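Local coordinates for glutamine amidotransferase domain-containing protein (Thermotoga maritima, PDB 1O1Y) that probably serves as a glutamine amidotransferase of the class I type, in a family that hydrolyses glutamine and passes its amide nitrogen on to an acceptor, at residues A[145-150]-A[194-199]. Residues are numbered along the deposited sequence; the frame is centred on the assembly and turned at random.
With SO4 (sulfate ion), chain J; SO4 (sulfate ion), chain H; SO4 (sulfate ion), chain E.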
# COMPACT_ATOMS: atom_id res chain seq x y z
N ARG A 145 11.93 9.83 -2.96
CA ARG A 145 11.40 9.45 -4.27
C ARG A 145 10.73 8.10 -4.19
O ARG A 145 11.31 7.12 -3.72
CB ARG A 145 12.52 9.42 -5.28
CG ARG A 145 12.03 9.36 -6.68
CD ARG A 145 13.17 9.41 -7.73
NE ARG A 145 13.76 10.74 -7.84
CZ ARG A 145 14.95 11.11 -7.38
NH1 ARG A 145 15.76 10.24 -6.75
NH2 ARG A 145 15.37 12.35 -7.59
N VAL A 146 9.46 8.06 -4.60
CA VAL A 146 8.64 6.87 -4.51
C VAL A 146 7.86 6.63 -5.81
O VAL A 146 7.75 7.52 -6.70
CB VAL A 146 7.64 6.97 -3.33
CG1 VAL A 146 8.36 7.17 -2.04
CG2 VAL A 146 6.59 8.04 -3.60
N PHE A 147 7.33 5.43 -5.94
CA PHE A 147 6.60 5.06 -7.16
C PHE A 147 5.07 5.20 -6.97
O PHE A 147 4.49 4.75 -5.98
CB PHE A 147 6.94 3.65 -7.57
CG PHE A 147 6.28 3.20 -8.83
CD1 PHE A 147 6.55 3.81 -10.04
CD2 PHE A 147 5.41 2.10 -8.80
CE1 PHE A 147 5.93 3.34 -11.22
CE2 PHE A 147 4.81 1.64 -9.94
CZ PHE A 147 5.06 2.27 -11.15
N GLN A 148 4.44 5.86 -7.91
CA GLN A 148 3.02 6.19 -7.86
C GLN A 148 2.31 5.60 -9.04
O GLN A 148 2.83 5.59 -10.18
CB GLN A 148 2.79 7.70 -7.94
CG GLN A 148 3.39 8.47 -6.75
CD GLN A 148 2.53 8.43 -5.51
OE1 GLN A 148 1.64 7.59 -5.38
NE2 GLN A 148 2.80 9.36 -4.58
N TRP A 149 1.11 5.14 -8.81
CA TRP A 149 0.24 4.74 -9.89
C TRP A 149 -1.22 4.92 -9.46
O TRP A 149 -1.92 3.97 -9.16
CB TRP A 149 0.49 3.29 -10.30
CG TRP A 149 -0.00 3.01 -11.72
CD1 TRP A 149 -1.22 3.33 -12.25
CD2 TRP A 149 0.74 2.38 -12.78
NE1 TRP A 149 -1.27 2.95 -13.57
CE2 TRP A 149 -0.09 2.35 -13.91
CE3 TRP A 149 2.02 1.86 -12.89
CZ2 TRP A 149 0.33 1.79 -15.12
CZ3 TRP A 149 2.43 1.31 -14.08
CH2 TRP A 149 1.59 1.28 -15.18
N HIS A 150 -1.68 6.17 -9.45
CA HIS A 150 -3.02 6.45 -8.91
C HIS A 150 -3.60 7.70 -9.54
O HIS A 150 -2.89 8.64 -9.86
CB HIS A 150 -2.99 6.57 -7.37
CG HIS A 150 -2.45 7.87 -6.87
ND1 HIS A 150 -3.27 8.91 -6.48
CD2 HIS A 150 -1.18 8.33 -6.73
CE1 HIS A 150 -2.53 9.95 -6.12
NE2 HIS A 150 -1.26 9.62 -6.29
N LYS A 194 9.50 -4.74 -13.74
CA LYS A 194 9.47 -5.42 -15.01
C LYS A 194 8.10 -6.09 -15.25
O LYS A 194 7.61 -6.13 -16.37
CB LYS A 194 10.56 -6.47 -15.13
CG LYS A 194 11.93 -5.92 -15.30
CD LYS A 194 12.96 -7.04 -15.22
CE LYS A 194 14.38 -6.50 -15.30
NZ LYS A 194 15.34 -7.50 -15.87
N ARG A 195 7.54 -6.69 -14.20
CA ARG A 195 6.22 -7.33 -14.32
C ARG A 195 5.12 -6.32 -14.59
O ARG A 195 4.22 -6.59 -15.38
CB ARG A 195 5.87 -8.11 -13.03
CG ARG A 195 6.77 -9.35 -12.85
CD ARG A 195 6.71 -10.35 -13.98
NE ARG A 195 7.59 -11.50 -13.76
CZ ARG A 195 7.58 -12.60 -14.51
NH1 ARG A 195 6.75 -12.72 -15.56
NH2 ARG A 195 8.41 -13.59 -14.23
N TRP A 196 5.18 -5.18 -13.92
CA TRP A 196 4.16 -4.13 -14.08
C TRP A 196 4.21 -3.51 -15.46
O TRP A 196 3.16 -3.28 -16.10
CB TRP A 196 4.30 -3.01 -13.06
CG TRP A 196 3.83 -3.27 -11.67
CD1 TRP A 196 4.13 -4.34 -10.88
CD2 TRP A 196 3.03 -2.40 -10.87
NE1 TRP A 196 3.55 -4.19 -9.65
CE2 TRP A 196 2.87 -3.01 -9.62
CE3 TRP A 196 2.37 -1.17 -11.12
CZ2 TRP A 196 2.15 -2.44 -8.60
CZ3 TRP A 196 1.64 -0.61 -10.10
CH2 TRP A 196 1.53 -1.26 -8.85
N ILE A 197 5.41 -3.22 -15.94
CA ILE A 197 5.51 -2.63 -17.28
C ILE A 197 5.07 -3.57 -18.37
O ILE A 197 4.51 -3.13 -19.35
CB ILE A 197 6.90 -1.98 -17.55
CG1 ILE A 197 7.99 -3.01 -17.74
CG2 ILE A 197 7.23 -0.97 -16.49
CD1 ILE A 197 9.38 -2.41 -17.61
N GLU A 198 5.29 -4.88 -18.21
CA GLU A 198 4.73 -5.84 -19.13
C GLU A 198 3.20 -5.94 -18.98
O GLU A 198 2.52 -6.00 -20.01
CB GLU A 198 5.39 -7.21 -18.98
CG GLU A 198 4.88 -8.29 -19.93
CD GLU A 198 5.12 -7.97 -21.41
OE1 GLU A 198 5.90 -7.05 -21.74
OE2 GLU A 198 4.49 -8.65 -22.25
N ALA A 199 2.68 -5.96 -17.77
CA ALA A 199 1.24 -6.12 -17.55
C ALA A 199 0.47 -4.92 -18.11
O ALA A 199 -0.65 -5.08 -18.61
CB ALA A 199 0.90 -6.28 -16.08
S SO4 J . 9.44 -12.63 -10.87
O1 SO4 J . 8.67 -13.81 -11.24
O2 SO4 J . 10.47 -12.34 -11.87
O3 SO4 J . 10.04 -12.88 -9.57
O4 SO4 J . 8.54 -11.48 -10.82
S SO4 H . 19.99 11.15 -5.18
O1 SO4 H . 21.33 10.92 -5.70
O2 SO4 H . 19.89 10.63 -3.82
O3 SO4 H . 18.90 10.49 -5.93
O4 SO4 H . 19.81 12.58 -5.07
S SO4 E . 17.13 16.02 -6.67
O1 SO4 E . 18.37 16.59 -7.14
O2 SO4 E . 17.27 15.65 -5.29
O3 SO4 E . 16.73 14.87 -7.46
O4 SO4 E . 16.08 16.98 -6.92
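Phe147 and Trp149, alternate residues of strand 143-150, meet Trp196 in an aromatic cluster that joins the mixed sheet of the glutamine amidotransferase fold, near its 122-123 edge, to helix 190-199. The Phe147-Trp196 pair is offset edge-to-face: Phe147 turns its edge toward the six-membered ring of the indole, planes at 74°, with Phe147 CE2 3.9 Å from Trp196 CZ3. Phe147 has CG anti to the backbone N (chi1 -179°), which extends the ring from the strand toward the helix. The indoles of Trp149 and Trp196 meet obliquely, planes at 51°, their six-membered rings 5.6 Å apart between centroids. Tyr200 adds an edge-to-face partner to Trp149 and His185 one to Trp196. In polar terms, Trp149 NE1 is hydrogen-bonded to Glu203 OE1, which probably helps to hold the rotation of the indole. A leucine in place of Trp149 would probably open a gap beside Trp196 and leave Glu203 without its N-H partner. At the periphery, sulfates probably from the crystallisation liquor bind arginines: Arg195 NE gives a hydrogen bond of 3.1 Å to O4 of one (chain J). Within the cluster, the closest approach is Trp149 CE3 to Trp196 CE3, 3.5 Å, at the edge of the Trp196 indole.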